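Local coordinates for nodulation protein S (Bradyrhizobium sp., PDB 3OFK), which probably transfers a methyl group from S-adenosyl-L-methionine to a nitrogen atom during synthesis of the lipochitooligosaccharide Nod factor, at residues His39-Ser53 / Gly63-Arg75. Sequence-based numbering, arbitrary orientation.
Sequences HTQLLRLSLSSGAVS and GAFTEKLAPHCKR. With SAH (S-adenosyl-L-homocysteine), chain E.
Phe65 lodges as a knob among His39, Leu42, Leu43 and Ser46, four side chains from two successive turns on one side of helix 39-46. With its CG anti to the backbone N (chi1 -169°), the ring extends toward that helix, where Leu42 CD2 sits over the centre of one face in a CH-pi contact, 3.6 Å from the Phe65 ring centroid. Its edge faces the His39 ring in a T-shaped pair, centroids 5.2 Å apart, while Phe65 CB rests over that same imidazole. A flat aromatic suits this place because its rim can also lie close to the backbone: Phe65 CE1 lies 3.5 Å from His39 O. Farther along, Leu43 CD1 meets Leu69 CD1, and Leu47 CD1 covers the centre of one His72 face, whose other side is backed by Pro71 CB.

Polar contacts in the plane of the His39 ring fix its rotation. Lys68, extended beyond CG, donates from NZ to His39 ND1 at 2.9 Å, only 1° out of that plane. ND1 must therefore accept, and His39 NE2 donates to OXT of S-adenosyl-L-homocysteine at 2.8 Å. The lysine is thus a second-shell residue behind a ligand-binding one, and its charge would be expected to strengthen the imidazole as a donor to the carboxylate.

The segments belong to the Rossmann-like methyltransferase fold: helix 64-69 lies in the beta-alpha-beta crossover that joins parallel strands 52-58 and 73-80, and helix 33-46 packs beside it, the short helical segments inclined at 36°. Leu42 and Ser46 also touch strand 115-121 of the sheet.

Main-chain hydrogen bonds start the parallel pairing. Val52 N donates almost straight to His72 O (2.8 Å), and Lys74 N returns the bond to Val52 O (2.9 Å). Branched Val52 suits the extended chain, and its CB meets Cys73 SG on the same sheet face.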
loop_
_atom_site.group_PDB
_atom_site.type_symbol
_atom_site.label_atom_id
_atom_site.label_comp_id
_atom_site.label_asym_id
_atom_site.label_seq_id
_atom_site.Cartn_x
_atom_site.Cartn_y
_atom_site.Cartn_z
ATOM N N HIS A 39 6.407 7.609 4.047
ATOM C CA HIS A 39 5.101 8.209 4.044
ATOM C C HIS A 39 5.064 9.608 3.468
ATOM O O HIS A 39 4.099 9.969 2.801
ATOM C CB HIS A 39 4.541 8.237 5.463
ATOM C CG HIS A 39 3.917 6.954 5.893
ATOM N ND1 HIS A 39 3.153 6.850 7.038
ATOM C CD2 HIS A 39 3.878 5.738 5.302
ATOM C CE1 HIS A 39 2.712 5.612 7.157
ATOM N NE2 HIS A 39 3.121 4.924 6.107
ATOM N N THR A 40 6.095 10.400 3.747
ATOM C CA THR A 40 6.228 11.733 3.149
ATOM C C THR A 40 6.279 11.606 1.626
ATOM O O THR A 40 5.527 12.294 0.929
ATOM C CB THR A 40 7.452 12.501 3.712
ATOM O OG1 THR A 40 7.297 12.666 5.131
ATOM C CG2 THR A 40 7.590 13.864 3.059
ATOM N N GLN A 41 7.117 10.688 1.121
ATOM C CA GLN A 41 7.181 10.436 -0.325
ATOM C C GLN A 41 5.886 9.887 -0.894
ATOM O O GLN A 41 5.399 10.316 -1.933
ATOM C CB GLN A 41 8.323 9.462 -0.673
ATOM C CG GLN A 41 9.736 10.035 -0.485
ATOM C CD GLN A 41 9.928 11.378 -1.140
ATOM O OE1 GLN A 41 9.395 11.638 -2.224
ATOM N NE2 GLN A 41 10.701 12.252 -0.484
ATOM N N LEU A 42 5.336 8.915 -0.215
ATOM C CA LEU A 42 4.051 8.361 -0.622
ATOM C C LEU A 42 2.945 9.460 -0.706
ATOM O O LEU A 42 2.212 9.525 -1.694
ATOM C CB LEU A 42 3.669 7.213 0.330
ATOM C CG LEU A 42 2.699 6.174 -0.204
ATOM C CD1 LEU A 42 3.402 5.262 -1.220
ATOM C CD2 LEU A 42 2.098 5.367 0.916
ATOM N N LEU A 43 2.854 10.338 0.303
ATOM C CA LEU A 43 1.875 11.432 0.272
ATOM C C LEU A 43 2.234 12.469 -0.804
ATOM O O LEU A 43 1.339 12.934 -1.480
ATOM C CB LEU A 43 1.697 12.115 1.641
ATOM C CG LEU A 43 0.529 13.113 1.772
ATOM C CD1 LEU A 43 -0.828 12.461 1.541
ATOM C CD2 LEU A 43 0.516 13.768 3.116
ATOM N N ARG A 44 3.525 12.790 -0.986
ATOM C CA ARG A 44 3.926 13.762 -2.009
ATOM C C ARG A 44 3.454 13.275 -3.371
ATOM O O ARG A 44 2.869 14.040 -4.142
ATOM C CB ARG A 44 5.453 14.005 -2.047
ATOM C CG ARG A 44 5.908 14.937 -3.176
ATOM C CD ARG A 44 7.426 15.123 -3.208
ATOM N NE ARG A 44 8.135 13.873 -3.496
ATOM C CZ ARG A 44 8.304 13.354 -4.715
ATOM N NH1 ARG A 44 7.807 13.963 -5.782
ATOM N NH2 ARG A 44 8.971 12.210 -4.870
ATOM N N LEU A 45 3.700 11.996 -3.655
ATOM C CA LEU A 45 3.241 11.404 -4.903
ATOM C C LEU A 45 1.713 11.429 -4.996
ATOM O O LEU A 45 1.178 11.657 -6.066
ATOM C CB LEU A 45 3.774 9.959 -5.066
ATOM C CG LEU A 45 5.300 9.759 -5.208
ATOM C CD1 LEU A 45 5.721 8.273 -5.293
ATOM C CD2 LEU A 45 5.810 10.530 -6.384
ATOM N N SER A 46 1.019 11.142 -3.896
ATOM C CA SER A 46 -0.450 11.049 -3.904
ATOM C C SER A 46 -1.085 12.415 -4.190
ATOM O O SER A 46 -2.130 12.497 -4.865
ATOM C CB SER A 46 -0.972 10.504 -2.567
ATOM O OG SER A 46 -0.392 9.246 -2.214
ATOM N N LEU A 47 -0.423 13.481 -3.709
ATOM C CA LEU A 47 -0.953 14.843 -3.815
ATOM C C LEU A 47 -0.457 15.557 -5.057
ATOM O O LEU A 47 -0.843 16.706 -5.278
ATOM C CB LEU A 47 -0.601 15.685 -2.565
ATOM C CG LEU A 47 -1.233 15.256 -1.233
ATOM C CD1 LEU A 47 -0.873 16.250 -0.089
ATOM C CD2 LEU A 47 -2.762 15.109 -1.360
ATOM N N SER A 48 0.374 14.903 -5.879
ATOM C CA SER A 48 1.020 15.590 -7.018
ATOM C C SER A 48 0.051 16.339 -7.914
ATOM O O SER A 48 0.424 17.355 -8.489
ATOM C CB SER A 48 1.828 14.620 -7.877
ATOM O OG SER A 48 2.861 14.039 -7.111
ATOM N N SER A 49 -1.175 15.832 -8.026
ATOM C CA SER A 49 -2.222 16.407 -8.885
ATOM C C SER A 49 -3.288 17.185 -8.123
ATOM O O SER A 49 -4.366 17.451 -8.673
ATOM C CB SER A 49 -2.914 15.288 -9.689
ATOM O OG SER A 49 -2.126 14.914 -10.817
ATOM N N GLY A 50 -2.992 17.554 -6.873
ATOM C CA GLY A 50 -3.935 18.303 -6.029
ATOM C C GLY A 50 -4.877 17.392 -5.255
ATOM O O GLY A 50 -4.561 16.224 -5.030
ATOM N N ALA A 51 -6.027 17.935 -4.836
ATOM C CA ALA A 51 -7.034 17.178 -4.066
ATOM C C ALA A 51 -7.608 16.004 -4.876
ATOM O O ALA A 51 -7.797 16.107 -6.094
ATOM C CB ALA A 51 -8.184 18.118 -3.571
ATOM N N VAL A 52 -7.918 14.909 -4.195
ATOM C CA VAL A 52 -8.434 13.691 -4.862
ATOM C C VAL A 52 -9.967 13.630 -4.747
ATOM O O VAL A 52 -10.509 14.009 -3.728
ATOM C CB VAL A 52 -7.704 12.446 -4.268
ATOM C CG1 VAL A 52 -8.405 11.174 -4.575
ATOM C CG2 VAL A 52 -6.249 12.412 -4.766
ATOM N N SER A 53 -10.673 13.171 -5.780
ATOM C CA SER A 53 -12.153 13.002 -5.677
ATOM C C SER A 53 -12.632 11.725 -4.931
ATOM O O SER A 53 -13.632 11.735 -4.184
ATOM C CB SER A 53 -12.790 13.008 -7.063
ATOM O OG SER A 53 -12.709 14.298 -7.699
ATOM N N GLY A 63 -3.476 2.781 10.472
ATOM C CA GLY A 63 -4.070 4.037 9.985
ATOM C C GLY A 63 -3.108 5.201 9.886
ATOM O O GLY A 63 -3.549 6.326 9.663
ATOM N N ALA A 64 -1.806 4.960 10.076
ATOM C CA ALA A 64 -0.826 6.068 10.038
ATOM C C ALA A 64 -0.883 6.830 8.715
ATOM O O ALA A 64 -0.895 8.076 8.728
ATOM C CB ALA A 64 0.586 5.607 10.345
ATOM N N PHE A 65 -0.936 6.117 7.586
ATOM C CA PHE A 65 -1.022 6.777 6.287
ATOM C C PHE A 65 -2.443 7.222 5.950
ATOM O O PHE A 65 -2.623 8.299 5.383
ATOM C CB PHE A 65 -0.415 5.952 5.137
ATOM C CG PHE A 65 -0.269 6.753 3.873
ATOM C CD1 PHE A 65 0.814 7.611 3.712
ATOM C CD2 PHE A 65 -1.235 6.719 2.898
ATOM C CE1 PHE A 65 0.942 8.407 2.579
ATOM C CE2 PHE A 65 -1.118 7.482 1.756
ATOM C CZ PHE A 65 0.002 8.354 1.608
ATOM N N THR A 66 -3.443 6.425 6.328
ATOM C CA THR A 66 -4.842 6.764 6.144
ATOM C C THR A 66 -5.097 8.178 6.699
ATOM O O THR A 66 -5.702 9.019 6.021
ATOM C CB THR A 66 -5.759 5.765 6.870
ATOM O OG1 THR A 66 -5.234 4.445 6.758
ATOM C CG2 THR A 66 -7.201 5.824 6.321
ATOM N N GLU A 67 -4.561 8.426 7.896
ATOM C CA GLU A 67 -4.704 9.693 8.618
ATOM C C GLU A 67 -4.109 10.889 7.879
ATOM O O GLU A 67 -4.602 12.013 8.006
ATOM C CB GLU A 67 -4.042 9.556 9.998
ATOM C CG GLU A 67 -4.022 10.848 10.811
ATOM C CD GLU A 67 -3.864 10.635 12.298
ATOM O OE1 GLU A 67 -2.935 9.873 12.685
ATOM O OE2 GLU A 67 -4.692 11.222 13.062
ATOM N N LYS A 68 -3.032 10.632 7.144
ATOM C CA LYS A 68 -2.346 11.657 6.355
ATOM C C LYS A 68 -3.053 11.884 5.024
ATOM O O LYS A 68 -3.132 12.991 4.529
ATOM C CB LYS A 68 -0.896 11.216 6.139
ATOM C CG LYS A 68 -0.098 11.133 7.453
ATOM C CD LYS A 68 1.291 10.522 7.281
ATOM C CE LYS A 68 1.836 10.090 8.632
ATOM N NZ LYS A 68 3.098 9.326 8.533
ATOM N N LEU A 69 -3.627 10.825 4.480
ATOM C CA LEU A 69 -4.320 10.871 3.199
ATOM C C LEU A 69 -5.736 11.431 3.275
ATOM O O LEU A 69 -6.148 12.176 2.375
ATOM C CB LEU A 69 -4.364 9.463 2.609
ATOM C CG LEU A 69 -4.777 9.303 1.139
ATOM C CD1 LEU A 69 -3.763 9.981 0.202
ATOM C CD2 LEU A 69 -4.926 7.798 0.824
ATOM N N ALA A 70 -6.467 11.112 4.351
ATOM C CA ALA A 70 -7.913 11.411 4.449
ATOM C C ALA A 70 -8.308 12.858 4.162
ATOM O O ALA A 70 -9.262 13.086 3.409
ATOM C CB ALA A 70 -8.546 10.937 5.837
ATOM N N PRO A 71 -7.589 13.849 4.749
ATOM C CA PRO A 71 -8.021 15.222 4.559
ATOM C C PRO A 71 -7.936 15.734 3.127
ATOM O O PRO A 71 -8.445 16.811 2.838
ATOM C CB PRO A 71 -7.073 16.025 5.441
ATOM C CG PRO A 71 -6.311 15.024 6.260
ATOM C CD PRO A 71 -6.390 13.742 5.603
ATOM N N HIS A 72 -7.333 14.950 2.234
ATOM C CA HIS A 72 -7.071 15.367 0.865
ATOM C C HIS A 72 -7.929 14.649 -0.185
ATOM O O HIS A 72 -7.765 14.884 -1.380
ATOM C CB HIS A 72 -5.587 15.183 0.603
ATOM C CG HIS A 72 -4.722 15.791 1.671
ATOM N ND1 HIS A 72 -4.675 17.145 1.919
ATOM C CD2 HIS A 72 -3.918 15.212 2.593
ATOM C CE1 HIS A 72 -3.864 17.374 2.934
ATOM N NE2 HIS A 72 -3.402 16.214 3.372
ATOM N N CYS A 73 -8.842 13.791 0.276
ATOM C CA CYS A 73 -9.747 13.031 -0.587
ATOM C C CYS A 73 -11.186 13.409 -0.237
ATOM O O CYS A 73 -11.548 13.392 0.922
ATOM C CB CYS A 73 -9.571 11.543 -0.322
ATOM S SG CYS A 73 -7.875 10.905 -0.437
ATOM N N LYS A 74 -11.998 13.751 -1.228
ATOM C CA LYS A 74 -13.403 14.089 -1.007
ATOM C C LYS A 74 -14.133 12.851 -0.438
ATOM O O LYS A 74 -14.925 12.930 0.507
ATOM C CB LYS A 74 -14.013 14.557 -2.341
ATOM C CG LYS A 74 -15.429 15.076 -2.306
ATOM C CD LYS A 74 -15.649 15.961 -3.543
ATOM C CE LYS A 74 -17.110 16.072 -3.949
ATOM N NZ LYS A 74 -17.208 16.953 -5.161
ATOM N N ARG A 75 -13.818 11.711 -1.024
ATOM C CA ARG A 75 -14.198 10.395 -0.487
ATOM C C ARG A 75 -12.968 9.497 -0.470
ATOM O O ARG A 75 -12.128 9.554 -1.384
ATOM C CB ARG A 75 -15.309 9.763 -1.340
ATOM C CG ARG A 75 -16.642 10.460 -1.248
ATOM C CD ARG A 75 -17.774 9.705 -2.005
ATOM N NE ARG A 75 -18.132 8.433 -1.361
ATOM C CZ ARG A 75 -17.855 7.208 -1.818
ATOM N NH1 ARG A 75 -17.220 7.007 -2.970
ATOM N NH2 ARG A 75 -18.235 6.153 -1.109
HETATM N N SAH E . -0.016 0.824 3.145
HETATM C CA SAH E . 0.390 1.116 4.515
HETATM C CB SAH E . 0.359 -0.163 5.347
HETATM C CG SAH E . 1.339 -1.282 5.029
HETATM S SD SAH E . 1.352 -2.658 6.231
HETATM C C SAH E . 1.767 1.790 4.627
HETATM O O SAH E . 2.545 1.816 3.671
HETATM O OXT SAH E . 2.117 2.319 5.680
HETATM C "C5'" SAH E . 0.443 -3.831 5.172
HETATM C "C4'" SAH E . -1.068 -3.882 5.292
HETATM O "O4'" SAH E . -1.579 -4.663 4.212
HETATM C "C3'" SAH E . -1.575 -4.518 6.585
HETATM O "O3'" SAH E . -2.658 -3.741 7.115
HETATM C "C2'" SAH E . -2.049 -5.904 6.119
HETATM O "O2'" SAH E . -3.085 -6.415 6.923
HETATM C "C1'" SAH E . -2.525 -5.584 4.729
HETATM N N9 SAH E . -2.659 -6.697 3.762
HETATM C C8 SAH E . -1.815 -7.764 3.589
HETATM N N7 SAH E . -2.285 -8.510 2.567
HETATM C C5 SAH E . -3.404 -7.943 2.080
HETATM C C6 SAH E . -4.207 -8.318 1.003
HETATM N N6 SAH E . -3.935 -9.482 0.349
HETATM N N1 SAH E . -5.300 -7.539 0.714
HETATM C C2 SAH E . -5.545 -6.384 1.449
HETATM N N3 SAH E . -4.710 -6.013 2.499
HETATM C C4 SAH E . -3.637 -6.777 2.800
#